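Local coordinates for sensor protein (Shewanella sp. W3-18-1, PDB 3MYF), which forms the Hpt domain of a hybrid sensor histidine kinase and probably passes phosphoryl groups along a phosphorelay through a histidine, at residues L6-C11 with E24-L29; D31-T36 with T103-A108. All coordinates share one frame; numbering follows the deposited sequence.

In the fold
Both interactions pin other parts of this all-helical Hpt domain against helix 19-46, one contact following the other along it, with centres about 12 Å apart. Interaction 1 sets the short N-terminal helix 8-14 and the segment leading into it against residues 24-29. Interaction 2, about two turns further on, pairs residues 31-36 with helix 92-116. L6 joins the two: its CD2 packs 3.6 Å from the backbone C of A108, while its other methyl serves interaction 1. Neither contact contains the phosphoacceptor histidine, which in Hpt domains sits on a bundle helix, here probably 49-63; L29 packs on L59 and A62 of that helix.

Interaction 1 of 2, residues L6-C11 with E24-L29; sequences LNWDLC and EMLKML
The indole of W8 meets L26 with the edge of its six-membered ring: L26 CD1 lies near the ring plane, 4.1 Å from W8 CE3, so this is an edge contact and not a stack. S19 and L23 of helix 19-46 and L116 of helix 92-116 also touch the indole. The motif is a short N-terminal helix laid across the end of the Hpt helical bundle, with L26 of helix 19-46 as the residue that L6, W8 and C11 share. L26 puts its branch among these three. Its CG sits 3.8 Å from C11 SG, and CD2 meets L6 CD1 at 4.1 Å while staying beside the sulfur. With chi2 at 178°, CD1 carries on the line of the side chain and ends beside both the tryptophan edge and the sulfur. Cut back to an alanine, L26 would lose its branch, which is likely to leave a gap facing W8, C11 and L6 and to weaken this part of the seat of helix 8-14. Beyond the pair, C66 touches L26 and a backbone hydrogen bond ties N7 to G67, while L6 reaches V109 and V112. The start of helix 8-14 is fixed by its N-cap: N7 OD1 accepts from L10 N at 3.0 Å, nearly straight at the hydrogen (164°), with the donor standing well above the carbonyl plane of the amide.

Interaction 2 of 2, residues D31-T36 with T103-A108; sequences DSLPET and TKVESA
L33 meets V105 and E106 together, in a contact without a hydrogen bond between the segments. L33 CD1 rests 3.8 Å from V105 CG1, the two side chains crossing at about a right angle, and the same methyl lies 3.8 Å from E106 CG. Further out along the glutamate, E106 OE2 comes to 3.7 Å from L33 CB and 4.1 Å from P34 CG. What puts the carboxylate there is a straight chain: CG stands anti to the carbonyl carbon (chi1 -75°) and chi2 is 172°, so the side chain reaches across toward helix 19-46. The two helices run nearly antiparallel (159°) with axes 10.5 Å apart at closest, a neighbouring pair in the Hpt four-helix bundle. V105 is backed by T5 and V68. On the other side the helix is kinked at P34, and S32 OG, one residue before L33, bonds to L29 O within the preceding turn. Chemically, the inner part is greasy and the outer part carries a charge: P34 N has no hydrogen to offer E106 OE2, and the partly exposed carboxylate may instead be hydrated while its CG methylene packs on L33 CD1.

Interaction 1 of 2, residues L6-C11 with E24-L29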
loop_
_atom_site.group_PDB
_atom_site.type_symbol
_atom_site.label_atom_id
_atom_site.label_comp_id
_atom_site.label_asym_id
_atom_site.label_seq_id
_atom_site.Cartn_x
_atom_site.Cartn_y
_atom_site.Cartn_z
ATOM N N LEU A 6 -5.889 -11.490 12.327
ATOM C CA LEU A 6 -5.742 -11.723 10.897
ATOM C C LEU A 6 -6.355 -13.070 10.537
ATOM O O LEU A 6 -6.044 -14.078 11.159
ATOM C CB LEU A 6 -4.260 -11.678 10.473
ATOM C CG LEU A 6 -3.878 -12.085 9.045
ATOM C CD1 LEU A 6 -4.536 -11.217 7.990
ATOM C CD2 LEU A 6 -2.361 -12.071 8.871
ATOM N N ASN A 7 -7.234 -13.048 9.540
ATOM C CA ASN A 7 -7.962 -14.220 9.082
ATOM C C ASN A 7 -7.714 -14.422 7.593
ATOM O O ASN A 7 -8.386 -13.817 6.749
ATOM C CB ASN A 7 -9.459 -14.061 9.399
ATOM C CG ASN A 7 -10.289 -15.276 8.990
ATOM O OD1 ASN A 7 -9.899 -16.053 8.118
ATOM N ND2 ASN A 7 -11.454 -15.427 9.614
ATOM N N TRP A 8 -6.738 -15.277 7.283
ATOM C CA TRP A 8 -6.323 -15.557 5.902
ATOM C C TRP A 8 -7.494 -15.937 4.991
ATOM O O TRP A 8 -7.587 -15.468 3.856
ATOM C CB TRP A 8 -5.232 -16.642 5.892
ATOM C CG TRP A 8 -4.935 -17.252 4.549
ATOM C CD1 TRP A 8 -5.147 -18.558 4.176
ATOM C CD2 TRP A 8 -4.367 -16.600 3.404
ATOM N NE1 TRP A 8 -4.751 -18.749 2.879
ATOM C CE2 TRP A 8 -4.269 -17.568 2.378
ATOM C CE3 TRP A 8 -3.934 -15.293 3.143
ATOM C CZ2 TRP A 8 -3.755 -17.269 1.109
ATOM C CZ3 TRP A 8 -3.423 -14.996 1.883
ATOM C CH2 TRP A 8 -3.336 -15.984 0.882
ATOM N N ASP A 9 -8.394 -16.771 5.508
ATOM C CA ASP A 9 -9.552 -17.237 4.747
ATOM C C ASP A 9 -10.520 -16.108 4.412
ATOM O O ASP A 9 -11.089 -16.074 3.314
ATOM C CB ASP A 9 -10.254 -18.386 5.480
ATOM C CG ASP A 9 -9.569 -19.722 5.243
ATOM O OD1 ASP A 9 -9.101 -19.960 4.110
ATOM O OD2 ASP A 9 -9.499 -20.535 6.188
ATOM N N LEU A 10 -10.695 -15.188 5.357
ATOM C CA LEU A 10 -11.444 -13.962 5.108
ATOM C C LEU A 10 -10.733 -13.085 4.080
ATOM O O LEU A 10 -11.376 -12.498 3.217
ATOM C CB LEU A 10 -11.655 -13.176 6.399
ATOM C CG LEU A 10 -12.370 -11.822 6.322
ATOM C CD1 LEU A 10 -13.812 -11.961 5.832
ATOM C CD2 LEU A 10 -12.338 -11.140 7.683
ATOM N N CYS A 11 -9.413 -12.984 4.194
ATOM C CA CYS A 11 -8.618 -12.217 3.228
ATOM C C CYS A 11 -8.788 -12.832 1.843
ATOM O O CYS A 11 -8.983 -12.107 0.865
ATOM C CB CYS A 11 -7.148 -12.140 3.653
ATOM S SG CYS A 11 -6.068 -11.214 2.522
ATOM N N GLU A 24 -0.786 -10.058 -2.237
ATOM C CA GLU A 24 -0.252 -8.761 -2.662
ATOM C C GLU A 24 -0.822 -7.635 -1.810
ATOM O O GLU A 24 -0.089 -6.728 -1.414
ATOM C CB GLU A 24 -0.475 -8.505 -4.159
ATOM C CG GLU A 24 -0.003 -7.133 -4.662
ATOM C CD GLU A 24 1.461 -6.788 -4.333
ATOM O OE1 GLU A 24 2.333 -7.684 -4.312
ATOM O OE2 GLU A 24 1.747 -5.600 -4.113
HETATM N N MSE A 25 -2.120 -7.710 -1.520
HETATM C CA MSE A 25 -2.777 -6.757 -0.619
HETATM C C MSE A 25 -2.133 -6.785 0.756
HETATM O O MSE A 25 -1.924 -5.743 1.367
HETATM C CB MSE A 25 -4.271 -7.060 -0.474
HETATM C CG MSE A 25 -4.987 -7.249 -1.779
HETATM SE SE MSE A 25 -6.539 -6.118 -1.904
HETATM C CE MSE A 25 -5.605 -4.431 -1.648
ATOM N N LEU A 26 -1.804 -7.985 1.229
ATOM C CA LEU A 26 -1.183 -8.122 2.539
ATOM C C LEU A 26 0.230 -7.537 2.502
ATOM O O LEU A 26 0.661 -6.895 3.469
ATOM C CB LEU A 26 -1.190 -9.584 3.002
ATOM C CG LEU A 26 -2.546 -10.134 3.483
ATOM C CD1 LEU A 26 -2.433 -11.600 3.862
ATOM C CD2 LEU A 26 -3.142 -9.317 4.641
ATOM N N LYS A 27 0.911 -7.714 1.368
ATOM C CA LYS A 27 2.235 -7.096 1.158
ATOM C C LYS A 27 2.139 -5.562 1.236
ATOM O O LYS A 27 2.951 -4.926 1.913
ATOM C CB LYS A 27 2.865 -7.531 -0.167
ATOM C CG LYS A 27 3.535 -8.909 -0.157
ATOM C CD LYS A 27 3.969 -9.338 -1.544
ATOM C CE LYS A 27 4.668 -10.712 -1.517
ATOM N NZ LYS A 27 4.994 -11.230 -2.875
HETATM N N MSE A 28 1.134 -4.997 0.560
HETATM C CA MSE A 28 0.962 -3.547 0.488
HETATM C C MSE A 28 0.608 -2.978 1.855
HETATM O O MSE A 28 1.089 -1.913 2.229
HETATM C CB MSE A 28 -0.102 -3.160 -0.546
HETATM C CG MSE A 28 0.210 -3.585 -1.988
HETATM SE SE MSE A 28 -0.978 -2.744 -3.285
HETATM C CE MSE A 28 -0.930 -4.026 -4.725
ATOM N N LEU A 29 -0.237 -3.694 2.596
ATOM C CA LEU A 29 -0.588 -3.268 3.949
ATOM C C LEU A 29 0.653 -3.245 4.847
ATOM O O LEU A 29 0.922 -2.235 5.493
ATOM C CB LEU A 29 -1.671 -4.178 4.538
ATOM C CG LEU A 29 -2.124 -3.920 5.974
ATOM C CD1 LEU A 29 -2.827 -2.560 6.003
ATOM C CD2 LEU A 29 -3.056 -4.987 6.450
#

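Interaction 2 of 2, residues D31-T36 with T103-A108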
loop_
_atom_site.group_PDB
_atom_site.type_symbol
_atom_site.label_atom_id
_atom_site.label_comp_id
_atom_site.label_asym_id
_atom_site.label_seq_id
_atom_site.Cartn_x
_atom_site.Cartn_y
_atom_site.Cartn_z
ATOM N N ASP A 31 3.904 -3.098 4.106
ATOM C CA ASP A 31 4.852 -2.055 3.747
ATOM C C ASP A 31 4.421 -0.705 4.340
ATOM O O ASP A 31 5.262 0.072 4.784
ATOM C CB ASP A 31 5.005 -1.936 2.223
ATOM C CG ASP A 31 6.162 -1.018 1.814
ATOM O OD1 ASP A 31 7.284 -1.185 2.348
ATOM O OD2 ASP A 31 5.966 -0.146 0.930
ATOM N N SER A 32 3.116 -0.460 4.361
ATOM C CA SER A 32 2.556 0.839 4.771
ATOM C C SER A 32 2.379 0.977 6.291
ATOM O O SER A 32 2.239 2.079 6.798
ATOM C CB SER A 32 1.204 1.054 4.094
ATOM O OG SER A 32 0.207 0.251 4.719
ATOM N N LEU A 33 2.399 -0.136 7.017
ATOM C CA LEU A 33 2.058 -0.091 8.448
ATOM C C LEU A 33 3.054 0.671 9.355
ATOM O O LEU A 33 2.614 1.379 10.258
ATOM C CB LEU A 33 1.753 -1.490 8.996
ATOM C CG LEU A 33 0.328 -2.000 8.784
ATOM C CD1 LEU A 33 0.211 -3.446 9.270
ATOM C CD2 LEU A 33 -0.658 -1.108 9.533
ATOM N N PRO A 34 4.385 0.539 9.134
ATOM C CA PRO A 34 5.229 1.285 10.073
ATOM C C PRO A 34 4.996 2.812 10.026
ATOM O O PRO A 34 4.937 3.440 11.098
ATOM C CB PRO A 34 6.649 0.881 9.662
ATOM C CG PRO A 34 6.451 -0.515 9.107
ATOM C CD PRO A 34 5.198 -0.377 8.306
ATOM N N GLU A 35 4.814 3.364 8.817
ATOM C CA GLU A 35 4.499 4.790 8.643
ATOM C C GLU A 35 3.131 5.169 9.223
ATOM O O GLU A 35 2.975 6.247 9.809
ATOM C CB GLU A 35 4.593 5.188 7.160
ATOM C CG GLU A 35 4.074 6.581 6.817
ATOM C CD GLU A 35 5.031 7.695 7.203
ATOM O OE1 GLU A 35 5.969 7.438 7.990
ATOM O OE2 GLU A 35 4.840 8.832 6.715
ATOM N N THR A 36 2.139 4.300 9.048
ATOM C CA THR A 36 0.812 4.516 9.620
ATOM C C THR A 36 0.864 4.582 11.144
ATOM O O THR A 36 0.264 5.496 11.754
ATOM C CB THR A 36 -0.170 3.425 9.164
ATOM O OG1 THR A 36 -0.395 3.560 7.754
ATOM C CG2 THR A 36 -1.517 3.554 9.903
ATOM N N THR A 103 0.474 -3.613 16.022
ATOM C CA THR A 103 1.636 -4.417 16.362
ATOM C C THR A 103 1.365 -5.917 16.143
ATOM O O THR A 103 2.201 -6.619 15.570
ATOM C CB THR A 103 2.120 -4.134 17.803
ATOM O OG1 THR A 103 2.592 -2.787 17.881
ATOM C CG2 THR A 103 3.276 -5.066 18.183
ATOM N N LYS A 104 0.206 -6.403 16.589
ATOM C CA LYS A 104 -0.171 -7.814 16.370
ATOM C C LYS A 104 -0.409 -8.134 14.891
ATOM O O LYS A 104 -0.138 -9.251 14.433
ATOM C CB LYS A 104 -1.424 -8.182 17.169
ATOM C CG LYS A 104 -1.273 -8.081 18.684
ATOM C CD LYS A 104 -2.644 -8.069 19.349
ATOM C CE LYS A 104 -2.514 -7.978 20.850
ATOM N NZ LYS A 104 -3.827 -7.696 21.479
ATOM N N VAL A 105 -0.955 -7.172 14.162
ATOM C CA VAL A 105 -1.211 -7.327 12.714
ATOM C C VAL A 105 0.107 -7.412 11.938
ATOM O O VAL A 105 0.242 -8.252 11.035
ATOM C CB VAL A 105 -2.128 -6.184 12.150
ATOM C CG1 VAL A 105 -2.125 -6.160 10.604
ATOM C CG2 VAL A 105 -3.571 -6.357 12.652
ATOM N N GLU A 106 1.073 -6.564 12.298
ATOM C CA GLU A 106 2.409 -6.589 11.672
ATOM C C GLU A 106 3.047 -7.961 11.849
ATOM O O GLU A 106 3.638 -8.516 10.911
ATOM C CB GLU A 106 3.326 -5.509 12.254
ATOM C CG GLU A 106 3.013 -4.088 11.778
ATOM C CD GLU A 106 3.797 -3.010 12.519
ATOM O OE1 GLU A 106 4.319 -3.300 13.618
ATOM O OE2 GLU A 106 3.874 -1.857 12.011
ATOM N N SER A 107 2.944 -8.504 13.059
ATOM C CA SER A 107 3.512 -9.824 13.332
ATOM C C SER A 107 2.772 -10.915 12.556
ATOM O O SER A 107 3.396 -11.815 11.976
ATOM C CB SER A 107 3.491 -10.132 14.832
ATOM O OG SER A 107 3.662 -11.537 15.029
ATOM N N ALA A 108 1.442 -10.836 12.549
ATOM C CA ALA A 108 0.611 -11.869 11.927
ATOM C C ALA A 108 0.830 -11.924 10.423
ATOM O O ALA A 108 0.953 -13.011 9.849
ATOM C CB ALA A 108 -0.845 -11.638 12.238
#